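PDB 6A41: dehalogenase from Rhodospirillaceae, which probably eliminates halide from halohydrins, as halohydrin dehalogenases do, using a Rossmann-like fold related to the short-chain dehydrogenases/reductases. Local coordinates for residues A[40-43]-A[44-47]; A[102-105]-A[106-110]; A[112-115]-A[116-119]; A[182-185]-A[186-190]. All coordinates share one frame; numbering follows the deposited sequence.

Contact 1: A[40-43]-A[44-47]; sequences DTPS and ARHK
Arg45 N to Thr41 O (3.2 Å), His46 N to Pro42 O (2.9 Å) and Lys47 N to Ser43 O (3.0 Å) are the successive i to i+4 backbone bonds that open helix 42-51. Thr41 holds the N-cap position, but its OG1 reaches back to Asp40 OD1 in a weak bond and makes no capping bond. Pro42 suits the first turn, where its missing N-H costs no helical bond. The helix is the crossover segment of a beta-alpha-beta unit between strands 31-34 and 56-57, and here it runs along the protein surface. Arg45 bends at chi3 (-61°), which folds its guanidinium back over the start of the helix. Pro42 CA then sits over the centre of one guanidinium face, 3.7 Å above the plane, while Pro42 CG meets Arg45 NH2 at 3.7 Å. At the polar end, Arg45 NH1 is hydrogen-bonded to Phe39 O in the loop just before. A leucine in place of Arg45 would probably leave Phe39 O without this donor and uncover the flank of Pro42. His46 lies differently: the oxygen that accepts its backbone N-H also stands over the middle of its imidazole, Pro42 O being 3.1 Å above the ring plane.

Contact 2: A[102-105]-A[106-110]; sequences RDAL and EVMAV
The carbonyl of Leu105 is the flat group on which this turn centres, because two amides converge on its oxygen. Val110 N meets Leu105 O almost head-on at 3.0 Å, whereas Ala109 N, 2.9 Å from the same Leu105 O, stands above the carbonyl plane, 37° out of it. The bond to Val110, five residues on, marks a wider pi-type turn at 106-110 in an otherwise alpha-helical run. Before it the bonds follow the usual i to i+4 pattern: Glu106 N to Arg102 O, Val107 N to Asp103 O and Met108 N to Ala104 O. Both segments belong to the long helix 98-126, which packs on helix 147-158 and on the second subunit. This is consistent with the four-helix bundle by which enzymes of the short-chain dehydrogenase/reductase family commonly pair. Small Ala104 leaves room for Met108, a selenomethionine in the deposited chain, whose bend at chi3 (-65°) brings its methyl CE back to 3.8 Å from Ala104 CB. The same residue rests on Tyr149 and Arg153 of helix 147-158. Arg102 and Glu106, one turn apart, send their charged ends to the other copy: Arg102 NE pairs with Glu106 OE1 of the second subunit, and Glu106 OE1 with Arg102 NE of that subunit. Beside these reciprocal salt bridges, Leu105 packs on Val110 of the second subunit and Ala109 on its Phe101.

Contact 3: A[112-115]-A[116-119]; sequences PFRL and TQLV
Gln117 passes its CG over one face of the Phe113 ring near the rim, and its amide continues past the CE2 edge, Gln117 CD 3.7 Å from Phe113 CE2, the two planes 24° apart. With Phe113 CG anti to the backbone N (chi1 -179°), the ring swings along the helix to meet it. On the other side of the amide, Gln117 OE1 touches Arg114 CD at 3.7 Å and lies at the edge of the Arg114 guanidinium, near its plane; this buried oxygen has no hydrogen-bond partner. Arg114 bends at chi2 and draws its guanidinium over Leu118, whose CD2 lies 3.6 Å above one face, offset toward the rim. A serine in place of Arg114 would probably uncover this methyl and take the aliphatic wall away from Gln117 OE1. All of this happens on consecutive turns of helix 98-126, the long interface helix of this Rossmann-like fold, just past the kink where Pro112 offers no N-H to the preceding turn. Pro112 O is gripped twice, by Thr116 N at 2.9 Å and by Thr116 OG1 at 2.8 Å, the donors arriving from opposite faces of the carbonyl plane. The hydroxyl can do so because it stands beside its own backbone N (chi1 -52°), and the bond satisfies a polar group buried against Ile131 and Phe133 of strand 129-136. Farther out, Leu118 packs on Pro63 and Val67 of helix 63-74. The second subunit fixes the Gln117 amide through NE2 bonded to its Leu93 O, and its Phe101 meets the Phe113 ring edge-to-face.

Contact 4: A[182-185]-A[186-190]; sequences VENP and DYFPP
The loop after strand 172-179 turns sharply between Asn184 and Phe188, which form a single antiparallel hydrogen-bonded bridge: Asn184 N to Phe188 O and Phe188 N to Asn184 O, each 3.1 Å. In halohydrin dehalogenases the loop at this point of the fold lines the halide site, so a similar role is likely here. Asn184 organises the turn from inside. Its OD1 accepts Asp186 N at 2.8 Å, closing an Asx turn, and Tyr187 N at 3.1 Å, both amides coming from the same face of the carboxamide. Asn184 CG lies between the backbone N and the carbonyl carbon (chi1 82°), which lets ND2 turn the other way to Val182 O, 2.7 Å off. ND2 also lies in plane at the edge of the Phe188 ring, 4.0 Å from its CD2, with amide and ring planes 80° apart. An asparagine suits this buried spot because one side chain supplies both acceptor and donor. The Asp186 carboxylate forms a salt bridge with Lys15 NZ and accepts a bond from Phe16 N, while Tyr187 OH bonds Tyr86 O and its ring meets Tyr149 of helix 147-158. Beyond Phe188, Pro189 takes the N-cap position of helix 190-193.

In the fold
The four contacts follow one another along the chain of a Rossmann-like domain with a seven-stranded parallel sheet. Contacts 2 and 3 share helix 98-126, their centres 13 Å apart, and touch where Val107 O packs 3.4 Å from Pro112 CD, joining the wide turn to the kink; both face the second subunit. Contact 4 lies in the loop beyond strand 172-179 and meets contact 2 through Met108 SE and Tyr187 OH, 4.0 Å apart, so that this loop, probably part of the halide site, is tied to the helix that pairs the subunits. Contact 1 stands apart on surface helix 42-51, its nearest atoms about 12 Å from contact 4 and about 17 Å from contact 2.

Contact 1: A[40-43]-A[44-47]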
loop_
_atom_site.group_PDB
_atom_site.type_symbol
_atom_site.label_atom_id
_atom_site.label_comp_id
_atom_site.label_asym_id
_atom_site.label_seq_id
_atom_site.Cartn_x
_atom_site.Cartn_y
_atom_site.Cartn_z
ATOM N N ASP A 40 -38.560 -10.512 5.450
ATOM C CA ASP A 40 -39.616 -11.491 5.819
ATOM C C ASP A 40 -40.965 -10.811 6.006
ATOM O O ASP A 40 -41.989 -11.492 6.020
ATOM C CB ASP A 40 -39.232 -12.399 7.008
ATOM C CG ASP A 40 -38.849 -11.645 8.243
ATOM O OD1 ASP A 40 -38.808 -10.366 8.262
ATOM O OD2 ASP A 40 -38.511 -12.401 9.205
ATOM N N THR A 41 -40.972 -9.493 6.118
ATOM C CA THR A 41 -42.197 -8.747 6.271
ATOM C C THR A 41 -42.705 -8.122 4.951
ATOM O O THR A 41 -42.026 -7.324 4.371
ATOM C CB THR A 41 -41.997 -7.698 7.290
ATOM O OG1 THR A 41 -41.499 -8.336 8.463
ATOM C CG2 THR A 41 -43.206 -6.933 7.557
ATOM N N PRO A 42 -43.954 -8.465 4.533
ATOM C CA PRO A 42 -44.517 -7.925 3.305
ATOM C C PRO A 42 -44.458 -6.415 3.245
ATOM O O PRO A 42 -44.069 -5.893 2.204
ATOM C CB PRO A 42 -45.964 -8.467 3.257
ATOM C CG PRO A 42 -45.850 -9.712 4.046
ATOM C CD PRO A 42 -44.892 -9.410 5.166
ATOM N N SER A 43 -44.775 -5.699 4.298
ATOM C CA SER A 43 -44.754 -4.250 4.154
ATOM C C SER A 43 -43.355 -3.640 3.879
ATOM O O SER A 43 -43.218 -2.578 3.195
ATOM C CB SER A 43 -45.358 -3.560 5.361
ATOM O OG SER A 43 -44.629 -3.910 6.504
ATOM N N ALA A 44 -42.333 -4.221 4.460
ATOM C CA ALA A 44 -40.973 -3.799 4.159
ATOM C C ALA A 44 -40.611 -4.059 2.717
ATOM O O ALA A 44 -39.986 -3.222 2.085
ATOM C CB ALA A 44 -39.961 -4.494 5.028
ATOM N N ARG A 45 -40.931 -5.243 2.218
ATOM C CA ARG A 45 -40.771 -5.558 0.770
ATOM C C ARG A 45 -41.486 -4.589 -0.139
ATOM O O ARG A 45 -40.905 -4.098 -1.118
ATOM C CB ARG A 45 -41.230 -6.971 0.446
ATOM C CG ARG A 45 -40.440 -8.021 1.209
ATOM C CD ARG A 45 -40.577 -9.382 0.558
ATOM N NE ARG A 45 -41.961 -9.912 0.486
ATOM C CZ ARG A 45 -42.575 -10.612 1.455
ATOM N NH1 ARG A 45 -41.995 -10.900 2.607
ATOM N NH2 ARG A 45 -43.808 -11.027 1.259
ATOM N N HIS A 46 -42.734 -4.260 0.229
ATOM C CA HIS A 46 -43.557 -3.330 -0.531
ATOM C C HIS A 46 -42.996 -1.903 -0.549
ATOM O O HIS A 46 -43.002 -1.257 -1.558
ATOM C CB HIS A 46 -45.023 -3.309 -0.066
ATOM C CG HIS A 46 -45.712 -4.670 -0.197
ATOM N ND1 HIS A 46 -46.862 -5.032 0.533
ATOM C CD2 HIS A 46 -45.356 -5.789 -0.907
ATOM C CE1 HIS A 46 -47.193 -6.282 0.236
ATOM N NE2 HIS A 46 -46.275 -6.775 -0.592
ATOM N N LYS A 47 -42.550 -1.428 0.552
ATOM C CA LYS A 47 -41.903 -0.122 0.664
ATOM C C LYS A 47 -40.607 -0.053 -0.194
ATOM O O LYS A 47 -40.376 0.935 -0.958
ATOM C CB LYS A 47 -41.590 0.055 2.130
ATOM C CG LYS A 47 -40.974 1.320 2.590
ATOM C CD LYS A 47 -40.823 1.239 4.129
ATOM C CE LYS A 47 -41.243 2.560 4.753
ATOM N NZ LYS A 47 -40.429 3.582 4.037
#

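Contact 2: A[102-105]-A[106-110]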
loop_
_atom_site.group_PDB
_atom_site.type_symbol
_atom_site.label_atom_id
_atom_site.label_comp_id
_atom_site.label_asym_id
_atom_site.label_seq_id
_atom_site.Cartn_x
_atom_site.Cartn_y
_atom_site.Cartn_z
ATOM N N ARG A 102 -15.825 -9.751 18.373
ATOM C CA ARG A 102 -16.267 -10.917 17.720
ATOM C C ARG A 102 -17.514 -10.718 16.831
ATOM O O ARG A 102 -17.560 -11.268 15.725
ATOM C CB ARG A 102 -16.623 -12.049 18.785
ATOM C CG ARG A 102 -15.393 -12.581 19.538
ATOM C CD ARG A 102 -15.724 -13.786 20.431
ATOM N NE ARG A 102 -14.571 -14.186 21.181
ATOM C CZ ARG A 102 -14.514 -14.123 22.491
ATOM N NH1 ARG A 102 -15.579 -13.740 23.156
ATOM N NH2 ARG A 102 -13.427 -14.513 23.116
ATOM N N ASP A 103 -18.524 -10.007 17.367
ATOM C CA ASP A 103 -19.710 -9.629 16.598
ATOM C C ASP A 103 -19.368 -8.791 15.334
ATOM O O ASP A 103 -19.945 -9.052 14.272
ATOM C CB ASP A 103 -20.743 -8.892 17.456
ATOM C CG ASP A 103 -21.337 -9.804 18.544
ATOM O OD1 ASP A 103 -21.054 -11.051 18.586
ATOM O OD2 ASP A 103 -22.034 -9.311 19.426
ATOM N N ALA A 104 -18.444 -7.813 15.439
ATOM C CA ALA A 104 -17.999 -7.047 14.277
ATOM C C ALA A 104 -17.380 -7.907 13.255
ATOM O O ALA A 104 -17.661 -7.761 12.047
ATOM C CB ALA A 104 -17.041 -5.977 14.719
ATOM N N LEU A 105 -16.553 -8.848 13.701
ATOM C CA LEU A 105 -15.932 -9.769 12.752
ATOM C C LEU A 105 -16.956 -10.651 12.147
ATOM O O LEU A 105 -16.825 -11.049 10.936
ATOM C CB LEU A 105 -14.907 -10.622 13.480
ATOM C CG LEU A 105 -13.660 -9.862 13.909
ATOM C CD1 LEU A 105 -12.862 -10.570 14.964
ATOM C CD2 LEU A 105 -12.742 -9.551 12.734
ATOM N N GLU A 106 -17.931 -11.072 12.936
ATOM C CA GLU A 106 -18.988 -11.944 12.364
ATOM C C GLU A 106 -19.731 -11.274 11.200
ATOM O O GLU A 106 -19.987 -11.897 10.148
ATOM C CB GLU A 106 -19.986 -12.379 13.404
ATOM C CG GLU A 106 -21.065 -13.322 12.911
ATOM C CD GLU A 106 -20.504 -14.753 12.709
ATOM O OE1 GLU A 106 -19.420 -15.087 13.269
ATOM O OE2 GLU A 106 -21.109 -15.495 11.919
ATOM N N VAL A 107 -20.135 -10.018 11.445
ATOM C CA VAL A 107 -20.936 -9.284 10.485
ATOM C C VAL A 107 -20.138 -8.856 9.234
ATOM O O VAL A 107 -20.671 -8.878 8.135
ATOM C CB VAL A 107 -21.643 -8.128 11.197
ATOM C CG1 VAL A 107 -22.312 -7.222 10.173
ATOM C CG2 VAL A 107 -22.632 -8.615 12.266
HETATM N N MSE A 108 -18.848 -8.508 9.379
HETATM C CA MSE A 108 -18.127 -7.817 8.382
HETATM C C MSE A 108 -17.128 -8.737 7.673
HETATM O O MSE A 108 -16.607 -8.337 6.635
HETATM C CB MSE A 108 -17.452 -6.460 8.847
HETATM C CG MSE A 108 -18.628 -5.527 9.200
HETATM SE SE MSE A 108 -18.061 -3.740 9.692
HETATM C CE MSE A 108 -17.064 -4.183 11.359
ATOM N N ALA A 109 -16.831 -9.912 8.214
ATOM C CA ALA A 109 -15.922 -10.782 7.559
ATOM C C ALA A 109 -16.521 -12.182 7.384
ATOM O O ALA A 109 -16.539 -12.711 6.260
ATOM C CB ALA A 109 -14.559 -10.807 8.251
ATOM N N VAL A 110 -17.044 -12.769 8.447
ATOM C CA VAL A 110 -17.524 -14.178 8.338
ATOM C C VAL A 110 -18.801 -14.243 7.493
ATOM O O VAL A 110 -18.849 -15.086 6.574
ATOM C CB VAL A 110 -17.771 -14.809 9.714
ATOM C CG1 VAL A 110 -18.397 -16.213 9.581
ATOM C CG2 VAL A 110 -16.520 -14.807 10.495
#

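Contact 3: A[112-115]-A[116-119]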
loop_
_atom_site.group_PDB
_atom_site.type_symbol
_atom_site.label_atom_id
_atom_site.label_comp_id
_atom_site.label_asym_id
_atom_site.label_seq_id
_atom_site.Cartn_x
_atom_site.Cartn_y
_atom_site.Cartn_z
ATOM N N PRO A 112 -20.057 -12.196 4.976
ATOM C CA PRO A 112 -19.846 -12.032 3.550
ATOM C C PRO A 112 -19.044 -13.189 2.982
ATOM O O PRO A 112 -19.297 -13.545 1.817
ATOM C CB PRO A 112 -19.210 -10.654 3.388
ATOM C CG PRO A 112 -18.714 -10.375 4.751
ATOM C CD PRO A 112 -19.562 -11.041 5.723
ATOM N N PHE A 113 -18.179 -13.803 3.795
ATOM C CA PHE A 113 -17.479 -14.988 3.292
ATOM C C PHE A 113 -18.501 -16.119 3.046
ATOM O O PHE A 113 -18.466 -16.773 2.015
ATOM C CB PHE A 113 -16.426 -15.476 4.286
ATOM C CG PHE A 113 -15.662 -16.665 3.827
ATOM C CD1 PHE A 113 -14.777 -16.570 2.818
ATOM C CD2 PHE A 113 -15.887 -17.892 4.376
ATOM C CE1 PHE A 113 -14.063 -17.688 2.358
ATOM C CE2 PHE A 113 -15.233 -19.031 3.910
ATOM C CZ PHE A 113 -14.239 -18.902 2.982
ATOM N N ARG A 114 -19.391 -16.302 3.993
ATOM C CA ARG A 114 -20.450 -17.286 3.834
ATOM C C ARG A 114 -21.300 -17.073 2.595
ATOM O O ARG A 114 -21.572 -18.046 1.853
ATOM C CB ARG A 114 -21.289 -17.352 5.140
ATOM C CG ARG A 114 -22.546 -18.245 5.161
ATOM C CD ARG A 114 -22.235 -19.683 4.898
ATOM N NE ARG A 114 -23.459 -20.533 5.041
ATOM C CZ ARG A 114 -23.646 -21.723 4.454
ATOM N NH1 ARG A 114 -22.698 -22.228 3.702
ATOM N NH2 ARG A 114 -24.809 -22.362 4.551
ATOM N N LEU A 115 -21.731 -15.826 2.376
ATOM C CA LEU A 115 -22.513 -15.509 1.224
ATOM C C LEU A 115 -21.739 -15.782 -0.053
ATOM O O LEU A 115 -22.335 -16.301 -1.014
ATOM C CB LEU A 115 -22.984 -14.095 1.149
ATOM C CG LEU A 115 -24.230 -13.846 1.971
ATOM C CD1 LEU A 115 -24.516 -12.366 1.903
ATOM C CD2 LEU A 115 -25.494 -14.587 1.570
ATOM N N THR A 116 -20.446 -15.480 -0.069
ATOM C CA THR A 116 -19.616 -15.780 -1.231
ATOM C C THR A 116 -19.524 -17.287 -1.505
ATOM O O THR A 116 -19.641 -17.704 -2.668
ATOM C CB THR A 116 -18.246 -15.151 -1.112
ATOM O OG1 THR A 116 -18.384 -13.758 -0.832
ATOM C CG2 THR A 116 -17.455 -15.277 -2.336
ATOM N N GLN A 117 -19.427 -18.105 -0.458
ATOM C CA GLN A 117 -19.388 -19.553 -0.590
ATOM C C GLN A 117 -20.681 -20.124 -1.222
ATOM O O GLN A 117 -20.641 -21.013 -2.011
ATOM C CB GLN A 117 -19.362 -20.220 0.777
ATOM C CG GLN A 117 -18.060 -20.176 1.460
ATOM C CD GLN A 117 -18.149 -21.026 2.760
ATOM O OE1 GLN A 117 -18.913 -20.617 3.653
ATOM N NE2 GLN A 117 -17.487 -22.205 2.806
ATOM N N LEU A 118 -21.796 -19.540 -0.831
ATOM C CA LEU A 118 -23.126 -19.837 -1.386
ATOM C C LEU A 118 -23.321 -19.385 -2.828
ATOM O O LEU A 118 -23.886 -20.120 -3.614
ATOM C CB LEU A 118 -24.196 -19.264 -0.444
ATOM C CG LEU A 118 -24.317 -19.957 0.863
ATOM C CD1 LEU A 118 -25.122 -19.067 1.806
ATOM C CD2 LEU A 118 -25.017 -21.339 0.735
ATOM N N VAL A 119 -22.780 -18.238 -3.231
ATOM C CA VAL A 119 -23.083 -17.691 -4.598
ATOM C C VAL A 119 -22.071 -18.124 -5.645
ATOM O O VAL A 119 -22.428 -18.277 -6.814
ATOM C CB VAL A 119 -23.105 -16.117 -4.544
ATOM C CG1 VAL A 119 -23.274 -15.471 -5.898
ATOM C CG2 VAL A 119 -24.352 -15.655 -3.794
#

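Contact 4: A[182-185]-A[186-190]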
loop_
_atom_site.group_PDB
_atom_site.type_symbol
_atom_site.label_atom_id
_atom_site.label_comp_id
_atom_site.label_asym_id
_atom_site.label_seq_id
_atom_site.Cartn_x
_atom_site.Cartn_y
_atom_site.Cartn_z
ATOM N N VAL A 182 -19.261 8.877 3.305
ATOM C CA VAL A 182 -20.344 8.844 2.342
ATOM C C VAL A 182 -21.651 8.870 3.123
ATOM O O VAL A 182 -21.823 8.039 4.044
ATOM C CB VAL A 182 -20.346 7.625 1.455
ATOM C CG1 VAL A 182 -21.582 7.647 0.530
ATOM C CG2 VAL A 182 -19.071 7.531 0.663
ATOM N N GLU A 183 -22.522 9.836 2.794
ATOM C CA GLU A 183 -23.872 9.920 3.404
ATOM C C GLU A 183 -24.478 8.537 3.324
ATOM O O GLU A 183 -24.653 7.991 2.238
ATOM C CB GLU A 183 -24.751 10.900 2.681
ATOM C CG GLU A 183 -24.171 12.292 2.771
ATOM C CD GLU A 183 -24.928 13.334 1.908
ATOM O OE1 GLU A 183 -25.908 12.963 1.227
ATOM O OE2 GLU A 183 -24.513 14.504 1.930
ATOM N N ASN A 184 -24.832 7.993 4.488
ATOM C CA ASN A 184 -25.426 6.703 4.574
ATOM C C ASN A 184 -25.979 6.463 5.899
ATOM O O ASN A 184 -25.498 7.042 6.871
ATOM C CB ASN A 184 -24.451 5.612 4.117
ATOM C CG ASN A 184 -23.465 5.159 5.138
ATOM O OD1 ASN A 184 -23.840 4.380 6.036
ATOM N ND2 ASN A 184 -22.150 5.473 4.922
ATOM N N PRO A 185 -26.900 5.514 5.985
ATOM C CA PRO A 185 -27.563 5.410 7.280
ATOM C C PRO A 185 -26.776 4.836 8.426
ATOM O O PRO A 185 -27.175 5.059 9.571
ATOM C CB PRO A 185 -28.810 4.590 6.949
ATOM C CG PRO A 185 -28.432 3.784 5.776
ATOM C CD PRO A 185 -27.594 4.685 4.958
ATOM N N ASP A 186 -25.717 4.084 8.157
ATOM C CA ASP A 186 -24.912 3.395 9.173
ATOM C C ASP A 186 -23.832 4.265 9.830
ATOM O O ASP A 186 -23.707 4.309 11.060
ATOM C CB ASP A 186 -24.347 2.086 8.604
ATOM C CG ASP A 186 -25.434 1.088 8.486
ATOM O OD1 ASP A 186 -26.262 1.168 7.506
ATOM O OD2 ASP A 186 -25.614 0.332 9.463
ATOM N N TYR A 187 -23.076 4.973 9.008
ATOM C CA TYR A 187 -21.923 5.712 9.457
ATOM C C TYR A 187 -22.085 7.245 9.355
ATOM O O TYR A 187 -21.371 7.940 10.075
ATOM C CB TYR A 187 -20.694 5.215 8.668
ATOM C CG TYR A 187 -20.517 3.695 8.858
ATOM C CD1 TYR A 187 -20.396 3.157 10.108
ATOM C CD2 TYR A 187 -20.599 2.853 7.808
ATOM C CE1 TYR A 187 -20.388 1.759 10.293
ATOM C CE2 TYR A 187 -20.512 1.449 7.958
ATOM C CZ TYR A 187 -20.334 0.924 9.178
ATOM O OH TYR A 187 -20.354 -0.481 9.340
ATOM N N PHE A 188 -22.902 7.765 8.383
ATOM C CA PHE A 188 -23.026 9.230 8.171
ATOM C C PHE A 188 -24.507 9.550 8.005
ATOM O O PHE A 188 -24.938 9.881 6.929
ATOM C CB PHE A 188 -22.136 9.724 6.992
ATOM C CG PHE A 188 -20.694 9.488 7.273
ATOM C CD1 PHE A 188 -19.998 10.379 8.061
ATOM C CD2 PHE A 188 -20.113 8.237 6.882
ATOM C CE1 PHE A 188 -18.681 10.050 8.475
ATOM C CE2 PHE A 188 -18.834 7.910 7.270
ATOM C CZ PHE A 188 -18.110 8.849 8.050
ATOM N N PRO A 189 -25.259 9.359 9.052
ATOM C CA PRO A 189 -26.694 9.481 8.940
ATOM C C PRO A 189 -27.141 10.921 9.044
ATOM O O PRO A 189 -26.329 11.785 9.368
ATOM C CB PRO A 189 -27.221 8.670 10.159
ATOM C CG PRO A 189 -26.172 8.892 11.194
ATOM C CD PRO A 189 -24.859 8.840 10.401
ATOM N N PRO A 190 -28.441 11.171 8.819
ATOM C CA PRO A 190 -28.929 12.571 8.767
ATOM C C PRO A 190 -28.647 13.301 10.006
ATOM O O PRO A 190 -28.339 14.495 9.927
ATOM C CB PRO A 190 -30.435 12.439 8.468
ATOM C CG PRO A 190 -30.462 11.111 7.725
ATOM C CD PRO A 190 -29.527 10.227 8.494
#